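Local coordinates for protein fimbrial subunit type 1 (Actinomyces oris, PDB 3UXF) that builds the shaft of type 1 fimbriae on the bacterial surface as their major subunit, a secreted pilin of the cell-wall-anchored kind, at residues D230-K235 / V308-D313; A434-D437 / E442-Y445; L350-K355 / N428-G433. All blocks are in the same frame, centred on the assembly; numbering follows the deposited sequence.

Interaction 1 (D230-K235 / V308-D313); sequences DKRIKK and VNLEGD
Arg232 reaches across from its turn to the backbone of 308-313 and bonds two carbonyls there with the ends of its guanidinium. Arg232 NH1 donates to Asn309 O at 2.9 Å with an N-H...O angle of 164°, lying in the carbonyl plane on a lone pair. Arg232 NH2 reaches Asp313 O at 3.2 Å, its approach tilted 17° from that carbonyl plane. Water 1 sits at the same edge, accepting from Arg232 NH1 and donating to Glu311 O and Asp313 O, which extends the grip to a third carbonyl.

The other side of the guanidinium is held by its own segment. Asp230 takes it side-on in a salt bridge, Arg232 NE to Asp230 OD1 at 2.8 Å and Arg232 NH2 to Asp230 OD2 at 2.8 Å. Asp230 OD1 also accepts from Arg232 N at 2.8 Å, an Asx turn inside the type I turn Asp230-Ile233, so one carboxylate fixes both the backbone and the head of the arginine.

Packing is lighter. The chain bends about CG-CD (chi3 -75°), swinging the head toward the carbonyls, while Arg232 CB lies 3.7 Å from Val308 CG2 and the two side chains cross at about a right angle. Leu310 CD2 rests over one face of the guanidinium, away from its centre.

Arginine suits the place because its flat head carries five N-H groups in one plane, enough to serve a carboxylate and several carbonyls together. The carboxylate probably balances the charge, while the bonds to main-chain oxygens, rather than side chains, make the contact depend on the path of the 308-313 loop.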
loop_
_atom_site.group_PDB
_atom_site.type_symbol
_atom_site.label_atom_id
_atom_site.label_comp_id
_atom_site.label_asym_id
_atom_site.label_seq_id
_atom_site.Cartn_x
_atom_site.Cartn_y
_atom_site.Cartn_z
ATOM N N ASP A 230 -11.618 8.823 0.165
ATOM C CA ASP A 230 -11.856 10.246 0.247
ATOM C C ASP A 230 -13.302 10.512 -0.180
ATOM O O ASP A 230 -13.822 9.905 -1.122
ATOM C CB ASP A 230 -10.866 10.919 -0.698
ATOM C CG ASP A 230 -10.899 12.434 -0.614
ATOM O OD1 ASP A 230 -11.837 13.034 -1.175
ATOM O OD2 ASP A 230 -9.969 13.033 -0.028
ATOM N N LYS A 231 -13.952 11.427 0.529
ATOM C CA LYS A 231 -15.339 11.724 0.199
ATOM C C LYS A 231 -15.585 12.341 -1.173
ATOM O O LYS A 231 -16.732 12.344 -1.644
ATOM C CB LYS A 231 -15.952 12.618 1.268
ATOM C CG LYS A 231 -16.096 11.920 2.594
ATOM C CD LYS A 231 -17.269 12.500 3.355
ATOM C CE LYS A 231 -17.561 11.626 4.571
ATOM N NZ LYS A 231 -18.740 12.097 5.344
ATOM N N ARG A 232 -14.544 12.804 -1.869
ATOM C CA ARG A 232 -14.715 13.262 -3.247
ATOM C C ARG A 232 -14.954 12.147 -4.287
ATOM O O ARG A 232 -15.384 12.430 -5.394
ATOM C CB ARG A 232 -13.532 14.130 -3.678
ATOM C CG ARG A 232 -13.424 15.426 -2.949
ATOM C CD ARG A 232 -12.066 16.099 -3.195
ATOM N NE ARG A 232 -11.015 15.406 -2.423
ATOM C CZ ARG A 232 -9.777 15.881 -2.239
ATOM N NH1 ARG A 232 -9.413 17.041 -2.778
ATOM N NH2 ARG A 232 -8.866 15.169 -1.534
ATOM N N ILE A 233 -14.697 10.875 -3.925
ATOM C CA ILE A 233 -14.916 9.744 -4.815
ATOM C C ILE A 233 -16.385 9.313 -4.743
ATOM O O ILE A 233 -16.975 9.330 -3.669
ATOM C CB ILE A 233 -13.997 8.581 -4.371
ATOM C CG1 ILE A 233 -12.556 9.027 -4.636
ATOM C CG2 ILE A 233 -14.334 7.308 -5.132
ATOM C CD1 ILE A 233 -11.473 8.123 -3.956
ATOM N N LYS A 234 -16.947 8.941 -5.884
ATOM C CA LYS A 234 -18.320 8.430 -5.933
ATOM C C LYS A 234 -18.322 6.991 -5.411
ATOM O O LYS A 234 -17.985 6.049 -6.125
ATOM C CB LYS A 234 -18.876 8.502 -7.357
ATOM C CG LYS A 234 -19.055 9.908 -7.890
ATOM C CD LYS A 234 -19.781 9.840 -9.235
ATOM C CE LYS A 234 -19.933 11.234 -9.840
ATOM N NZ LYS A 234 -20.825 12.044 -8.987
ATOM N N LYS A 235 -18.724 6.805 -4.162
ATOM C CA LYS A 235 -18.622 5.451 -3.613
ATOM C C LYS A 235 -19.604 4.461 -4.210
ATOM O O LYS A 235 -19.399 3.251 -4.152
ATOM C CB LYS A 235 -18.725 5.493 -2.097
ATOM C CG LYS A 235 -20.153 5.672 -1.588
ATOM C CD LYS A 235 -20.135 5.707 -0.086
ATOM C CE LYS A 235 -21.451 5.290 0.564
ATOM N NZ LYS A 235 -22.461 6.371 0.395
ATOM N N VAL A 308 -14.914 18.470 -9.484
ATOM C CA VAL A 308 -14.393 18.152 -8.159
ATOM C C VAL A 308 -13.227 19.039 -7.760
ATOM O O VAL A 308 -12.358 19.326 -8.571
ATOM C CB VAL A 308 -13.933 16.688 -8.101
ATOM C CG1 VAL A 308 -12.865 16.388 -9.168
ATOM C CG2 VAL A 308 -13.417 16.317 -6.714
ATOM N N ASN A 309 -13.204 19.469 -6.505
ATOM C CA ASN A 309 -12.087 20.259 -6.046
ATOM C C ASN A 309 -10.987 19.324 -5.601
ATOM O O ASN A 309 -10.926 18.926 -4.449
ATOM C CB ASN A 309 -12.511 21.169 -4.919
ATOM C CG ASN A 309 -11.373 22.021 -4.415
ATOM O OD1 ASN A 309 -10.219 21.846 -4.806
ATOM N ND2 ASN A 309 -11.692 22.946 -3.526
ATOM N N LEU A 310 -10.124 18.963 -6.541
ATOM C CA LEU A 310 -9.013 18.061 -6.260
ATOM C C LEU A 310 -7.709 18.773 -5.946
ATOM O O LEU A 310 -6.652 18.120 -5.869
ATOM C CB LEU A 310 -8.784 17.103 -7.458
ATOM C CG LEU A 310 -9.608 15.813 -7.531
ATOM C CD1 LEU A 310 -9.282 14.989 -8.792
ATOM C CD2 LEU A 310 -9.445 14.910 -6.337
ATOM N N GLU A 311 -7.734 20.096 -5.742
ATOM C CA GLU A 311 -6.501 20.810 -5.440
ATOM C C GLU A 311 -5.773 20.199 -4.256
ATOM O O GLU A 311 -6.365 19.981 -3.207
ATOM C CB GLU A 311 -6.774 22.305 -5.183
ATOM C CG GLU A 311 -5.495 23.140 -5.279
ATOM C CD GLU A 311 -5.720 24.646 -5.095
ATOM O OE1 GLU A 311 -6.847 25.080 -4.760
ATOM O OE2 GLU A 311 -4.730 25.383 -5.241
ATOM N N GLY A 312 -4.479 19.961 -4.402
ATOM C CA GLY A 312 -3.716 19.365 -3.314
ATOM C C GLY A 312 -3.599 17.857 -3.406
ATOM O O GLY A 312 -3.499 17.323 -4.499
ATOM N N ASP A 313 -3.585 17.180 -2.246
ATOM C CA ASP A 313 -3.381 15.725 -2.184
ATOM C C ASP A 313 -4.704 14.998 -2.165
ATOM O O ASP A 313 -5.642 15.409 -1.457
ATOM C CB ASP A 313 -2.700 15.339 -0.878
ATOM C CG ASP A 313 -1.229 15.684 -0.845
ATOM O OD1 ASP A 313 -0.624 15.843 -1.904
ATOM O OD2 ASP A 313 -0.666 15.809 0.285
HETATM O O HOH W 1 -6.891 17.868 -1.565
#

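Interaction 2 (A434-D437 / E442-Y445); sequences AKKD and EDYY
Asp443 OD2 is gripped by two groups: the ammonium of Lys436, at 2.7 Å from NZ, and the backbone N of Thr440, in the loop that joins the two segments. The lysine bond is both a hydrogen bond and a salt bridge. Lys436 NZ comes to the syn side of OD2, 24° out of the carboxylate plane, and stands 3.5 Å from Asp443 OD1, so the pairing is one-sided rather than forked.

The two side chains come from opposite directions. Lys436 has CG anti to its backbone N (chi1 -166°) and runs extended as far as CE; the last torsion then bends (chi4 -72°) and turns the ammonium onto OD2. Behind the charged end, Lys436 CE packs alongside the carboxylate, 3.5 Å from each of Asp443 OD1 and OD2. Lysine fits because its long chain can span backbones whose nearest CA atoms, those of Lys436 and Asp443, are 9.6 Å apart, and aspartate because its short arm keeps the carboxylate close to the turn.

NZ has a second acceptor, the carbonyl O of Gln438, also in the connecting loop. Lysine and aspartate thus each hold the loop that separates them, and their bond draws its ends together. Glu442 OE1, 6.9 Å from Lys436 NZ, could add a weak favourable field. Asp443 is itself the centre of an inverse gamma turn, a bend in the chain that leads toward the next strand.

The contact lies at the surface of the prealbumin-like domain. Residues 434-435 pair with 430-431 in a two-stranded sheet, whereas the strand that includes Tyr445 runs to 451 between strands 376-385 and 463-465, and the salt bridge spans the gap between these two sheets.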
loop_
_atom_site.group_PDB
_atom_site.type_symbol
_atom_site.label_atom_id
_atom_site.label_comp_id
_atom_site.label_asym_id
_atom_site.label_seq_id
_atom_site.Cartn_x
_atom_site.Cartn_y
_atom_site.Cartn_z
ATOM N N ALA A 434 3.939 8.034 -7.173
ATOM C CA ALA A 434 5.337 8.263 -6.814
ATOM C C ALA A 434 5.868 9.520 -7.438
ATOM O O ALA A 434 5.490 9.902 -8.539
ATOM C CB ALA A 434 6.151 7.078 -7.238
ATOM N N LYS A 435 6.784 10.169 -6.730
ATOM C CA LYS A 435 7.561 11.259 -7.319
ATOM C C LYS A 435 8.365 10.753 -8.499
ATOM O O LYS A 435 9.026 9.695 -8.389
ATOM C CB LYS A 435 8.522 11.790 -6.239
ATOM C CG LYS A 435 9.408 12.965 -6.681
ATOM C CD LYS A 435 8.642 14.284 -6.671
ATOM C CE LYS A 435 9.493 15.465 -7.177
ATOM N NZ LYS A 435 10.465 15.957 -6.136
ATOM N N LYS A 436 8.314 11.487 -9.617
ATOM C CA LYS A 436 9.095 11.158 -10.791
ATOM C C LYS A 436 10.402 11.889 -10.552
ATOM O O LYS A 436 10.471 13.109 -10.614
ATOM C CB LYS A 436 8.414 11.658 -12.066
ATOM C CG LYS A 436 8.988 11.075 -13.329
ATOM C CD LYS A 436 8.086 11.372 -14.557
ATOM C CE LYS A 436 8.623 10.630 -15.790
ATOM N NZ LYS A 436 9.927 11.185 -16.372
ATOM N N ASP A 437 11.432 11.124 -10.228
ATOM C CA ASP A 437 12.648 11.703 -9.743
ATOM C C ASP A 437 13.343 12.454 -10.873
ATOM O O ASP A 437 13.788 13.608 -10.671
ATOM C CB ASP A 437 13.516 10.545 -9.189
ATOM C CG ASP A 437 14.720 11.032 -8.429
ATOM O OD1 ASP A 437 15.579 11.738 -9.029
ATOM O OD2 ASP A 437 14.771 10.738 -7.215
ATOM N N GLU A 442 9.595 15.217 -22.216
ATOM C CA GLU A 442 8.246 14.702 -22.418
ATOM C C GLU A 442 7.306 15.095 -21.265
ATOM O O GLU A 442 6.080 14.986 -21.391
ATOM C CB GLU A 442 8.238 13.197 -22.600
ATOM C CG GLU A 442 8.913 12.785 -23.904
ATOM C CD GLU A 442 8.819 11.307 -24.159
ATOM O OE1 GLU A 442 8.717 10.528 -23.183
ATOM O OE2 GLU A 442 8.852 10.928 -25.349
ATOM N N ASP A 443 7.868 15.574 -20.162
ATOM C CA ASP A 443 7.091 15.794 -18.919
ATOM C C ASP A 443 6.617 17.244 -18.826
ATOM O O ASP A 443 6.951 17.973 -17.897
ATOM C CB ASP A 443 7.935 15.432 -17.707
ATOM C CG ASP A 443 8.264 13.956 -17.664
ATOM O OD1 ASP A 443 7.354 13.118 -17.830
ATOM O OD2 ASP A 443 9.452 13.613 -17.496
ATOM N N TYR A 444 5.810 17.650 -19.808
ATOM C CA TYR A 444 5.288 19.013 -19.873
ATOM C C TYR A 444 3.795 19.041 -20.173
ATOM O O TYR A 444 3.245 18.121 -20.796
ATOM C CB TYR A 444 6.004 19.804 -20.959
ATOM C CG TYR A 444 7.310 20.396 -20.522
ATOM C CD1 TYR A 444 7.344 21.606 -19.867
ATOM C CD2 TYR A 444 8.514 19.766 -20.827
ATOM C CE1 TYR A 444 8.524 22.163 -19.476
ATOM C CE2 TYR A 444 9.721 20.332 -20.431
ATOM C CZ TYR A 444 9.705 21.537 -19.780
ATOM O OH TYR A 444 10.897 22.133 -19.387
ATOM N N TYR A 445 3.163 20.130 -19.753
ATOM C CA TYR A 445 1.917 20.554 -20.378
ATOM C C TYR A 445 2.232 21.705 -21.336
ATOM O O TYR A 445 3.303 22.304 -21.245
ATOM C CB TYR A 445 0.971 21.085 -19.299
ATOM C CG TYR A 445 0.518 20.008 -18.357
ATOM C CD1 TYR A 445 -0.156 18.887 -18.838
ATOM C CD2 TYR A 445 0.738 20.106 -16.990
ATOM C CE1 TYR A 445 -0.583 17.869 -17.959
ATOM C CE2 TYR A 445 0.318 19.100 -16.091
ATOM C CZ TYR A 445 -0.352 17.983 -16.594
ATOM O OH TYR A 445 -0.745 16.969 -15.734
#

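Interaction 3 (L350-K355 / N428-G433); sequences LSKYGK and NDYVNG
Tyr430 swings its ring toward strand 344-362 by placing CG anti to the backbone N (chi1 -155°), and Lys352 meets it with a chain extended to CE and then bent at chi4 (-83°). Lys352 CE lies over the centre of one ring face, 3.5 Å from the centroid of Tyr430 in a CH-pi contact. Lys352 NZ stands farther off, 5.0 Å from the Tyr430 centroid in a cation-pi arrangement, because its ammonium turns to salt bridges with Glu473 and Asp313. A lysine suits both needs, with greasy methylenes for the ring and a charge for the carboxylates.

Leu350 O lies near the ring edge, 3.5 Å from Tyr430 CE2, and receives a CA-H...O contact from Gly433. Glycine fits there, since its positive phi would crowd a side chain against the preceding carbonyl.

Three waters link the segments: water 2 joins Leu350 O to Gly433 N, water 3 bridges Leu350 N, Gly433 O and the Tyr430 hydroxyl, and water 4 connects Lys352 N with Tyr430 O. Such water-mediated joining is what remains where a strand pair splays apart: the backbone of Lys352 still bonds that of Ala427, but beyond it the chain turns off into the small hairpin 430-435, an excursion from the beta sandwich.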
loop_
_atom_site.group_PDB
_atom_site.type_symbol
_atom_site.label_atom_id
_atom_site.label_comp_id
_atom_site.label_asym_id
_atom_site.label_seq_id
_atom_site.Cartn_x
_atom_site.Cartn_y
_atom_site.Cartn_z
ATOM N N LEU A 350 -0.814 8.767 -2.979
ATOM C CA LEU A 350 -1.273 10.126 -3.255
ATOM C C LEU A 350 -1.340 10.419 -4.737
ATOM O O LEU A 350 -0.531 9.897 -5.529
ATOM C CB LEU A 350 -0.301 11.149 -2.674
ATOM C CG LEU A 350 -0.017 11.006 -1.180
ATOM C CD1 LEU A 350 0.947 12.101 -0.746
ATOM C CD2 LEU A 350 -1.286 11.073 -0.370
ATOM N N SER A 351 -2.329 11.234 -5.098
ATOM C CA SER A 351 -2.390 11.963 -6.378
ATOM C C SER A 351 -2.351 13.456 -6.035
ATOM O O SER A 351 -2.967 13.891 -5.054
ATOM C CB SER A 351 -3.693 11.647 -7.123
ATOM O OG SER A 351 -3.828 10.265 -7.396
ATOM N N LYS A 352 -1.600 14.231 -6.821
ATOM C CA LYS A 352 -1.395 15.657 -6.503
ATOM C C LYS A 352 -1.807 16.529 -7.687
ATOM O O LYS A 352 -1.241 16.422 -8.767
ATOM C CB LYS A 352 0.068 15.905 -6.108
ATOM C CG LYS A 352 0.501 15.105 -4.906
ATOM C CD LYS A 352 1.998 15.336 -4.654
ATOM C CE LYS A 352 2.467 14.511 -3.459
ATOM N NZ LYS A 352 2.166 15.201 -2.161
ATOM N N TYR A 353 -2.793 17.397 -7.467
ATOM C CA TYR A 353 -3.356 18.261 -8.507
ATOM C C TYR A 353 -3.158 19.711 -8.120
ATOM O O TYR A 353 -3.374 20.096 -6.961
ATOM C CB TYR A 353 -4.877 17.982 -8.678
ATOM C CG TYR A 353 -5.204 16.719 -9.430
ATOM C CD1 TYR A 353 -5.318 15.494 -8.770
ATOM C CD2 TYR A 353 -5.349 16.733 -10.813
ATOM C CE1 TYR A 353 -5.584 14.316 -9.468
ATOM C CE2 TYR A 353 -5.624 15.577 -11.519
ATOM C CZ TYR A 353 -5.741 14.373 -10.850
ATOM O OH TYR A 353 -6.035 13.212 -11.524
ATOM N N GLY A 354 -2.741 20.518 -9.093
ATOM C CA GLY A 354 -2.483 21.928 -8.825
ATOM C C GLY A 354 -3.339 22.888 -9.635
ATOM O O GLY A 354 -3.798 22.596 -10.736
ATOM N N LYS A 355 -3.560 24.061 -9.067
ATOM C CA LYS A 355 -4.204 25.171 -9.773
ATOM C C LYS A 355 -3.189 25.890 -10.625
ATOM O O LYS A 355 -2.052 26.061 -10.190
ATOM C CB LYS A 355 -4.734 26.142 -8.713
ATOM C CG LYS A 355 -5.251 27.460 -9.312
ATOM C CD LYS A 355 -5.797 28.452 -8.234
ATOM C CE LYS A 355 -6.746 27.770 -7.255
ATOM N NZ LYS A 355 -8.095 27.588 -7.848
ATOM N N ASN A 428 3.311 17.212 -13.013
ATOM C CA ASN A 428 4.104 16.528 -14.024
ATOM C C ASN A 428 5.146 15.625 -13.385
ATOM O O ASN A 428 5.577 14.641 -13.978
ATOM C CB ASN A 428 4.817 17.530 -14.935
ATOM C CG ASN A 428 3.856 18.401 -15.716
ATOM O OD1 ASN A 428 3.570 19.526 -15.324
ATOM N ND2 ASN A 428 3.360 17.882 -16.831
ATOM N N ASP A 429 5.554 15.976 -12.172
ATOM C CA ASP A 429 6.613 15.245 -11.487
ATOM C C ASP A 429 6.131 14.318 -10.374
ATOM O O ASP A 429 6.919 13.882 -9.548
ATOM C CB ASP A 429 7.668 16.211 -10.946
ATOM C CG ASP A 429 7.121 17.137 -9.879
ATOM O OD1 ASP A 429 5.890 17.176 -9.693
ATOM O OD2 ASP A 429 7.927 17.827 -9.228
ATOM N N TYR A 430 4.840 14.020 -10.358
ATOM C CA TYR A 430 4.287 13.090 -9.386
ATOM C C TYR A 430 3.133 12.383 -10.066
ATOM O O TYR A 430 2.105 12.983 -10.349
ATOM C CB TYR A 430 3.824 13.809 -8.119
ATOM C CG TYR A 430 3.794 12.931 -6.885
ATOM C CD1 TYR A 430 4.768 13.044 -5.906
ATOM C CD2 TYR A 430 2.788 11.995 -6.698
ATOM C CE1 TYR A 430 4.743 12.251 -4.777
ATOM C CE2 TYR A 430 2.752 11.198 -5.570
ATOM C CZ TYR A 430 3.734 11.330 -4.613
ATOM O OH TYR A 430 3.707 10.539 -3.489
ATOM N N VAL A 431 3.327 11.106 -10.352
ATOM C CA VAL A 431 2.343 10.348 -11.095
ATOM C C VAL A 431 2.339 8.896 -10.653
ATOM O O VAL A 431 3.359 8.364 -10.228
ATOM C CB VAL A 431 2.637 10.429 -12.605
ATOM C CG1 VAL A 431 4.005 9.844 -12.908
ATOM C CG2 VAL A 431 1.556 9.732 -13.405
ATOM N N ASN A 432 1.180 8.265 -10.752
ATOM C CA ASN A 432 1.039 6.870 -10.371
ATOM C C ASN A 432 1.545 6.572 -8.958
ATOM O O ASN A 432 2.027 5.478 -8.684
ATOM C CB ASN A 432 1.707 5.957 -11.403
ATOM C CG ASN A 432 0.951 5.915 -12.722
ATOM O OD1 ASN A 432 -0.201 6.334 -12.803
ATOM N ND2 ASN A 432 1.600 5.403 -13.760
ATOM N N GLY A 433 1.428 7.552 -8.067
ATOM C CA GLY A 433 1.686 7.331 -6.671
ATOM C C GLY A 433 3.121 7.518 -6.263
ATOM O O GLY A 433 3.452 7.206 -5.110
HETATM O O HOH W 2 0.062 10.092 -8.177
HETATM O O HOH W 3 2.040 8.400 -3.042
HETATM O O HOH W 4 -0.042 12.806 -8.745
#

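Overall arrangement
From the N terminus, interaction 1 comes first, closing the long excursion between the loop after strand 224-229 and the entry to strand 312-321. That strand leads on to its antiparallel neighbour 344-362, where interaction 3 opens; it closes 73 residues later at 428-433. Interaction 2 then closes a short loop between 434-437 and 442-445. The three follow in series, without nesting or crossing. Interactions 1 and 3 touch through the sheet, by Gly312 N to Tyr353 O, and interactions 3 and 2 through Lys436 N to Asp429 O. Interactions 1 and 3 secure loops beside this shared sheet; interaction 3 reaches from it to the 430-435 hairpin, and interaction 2 spans on to strand 444-451.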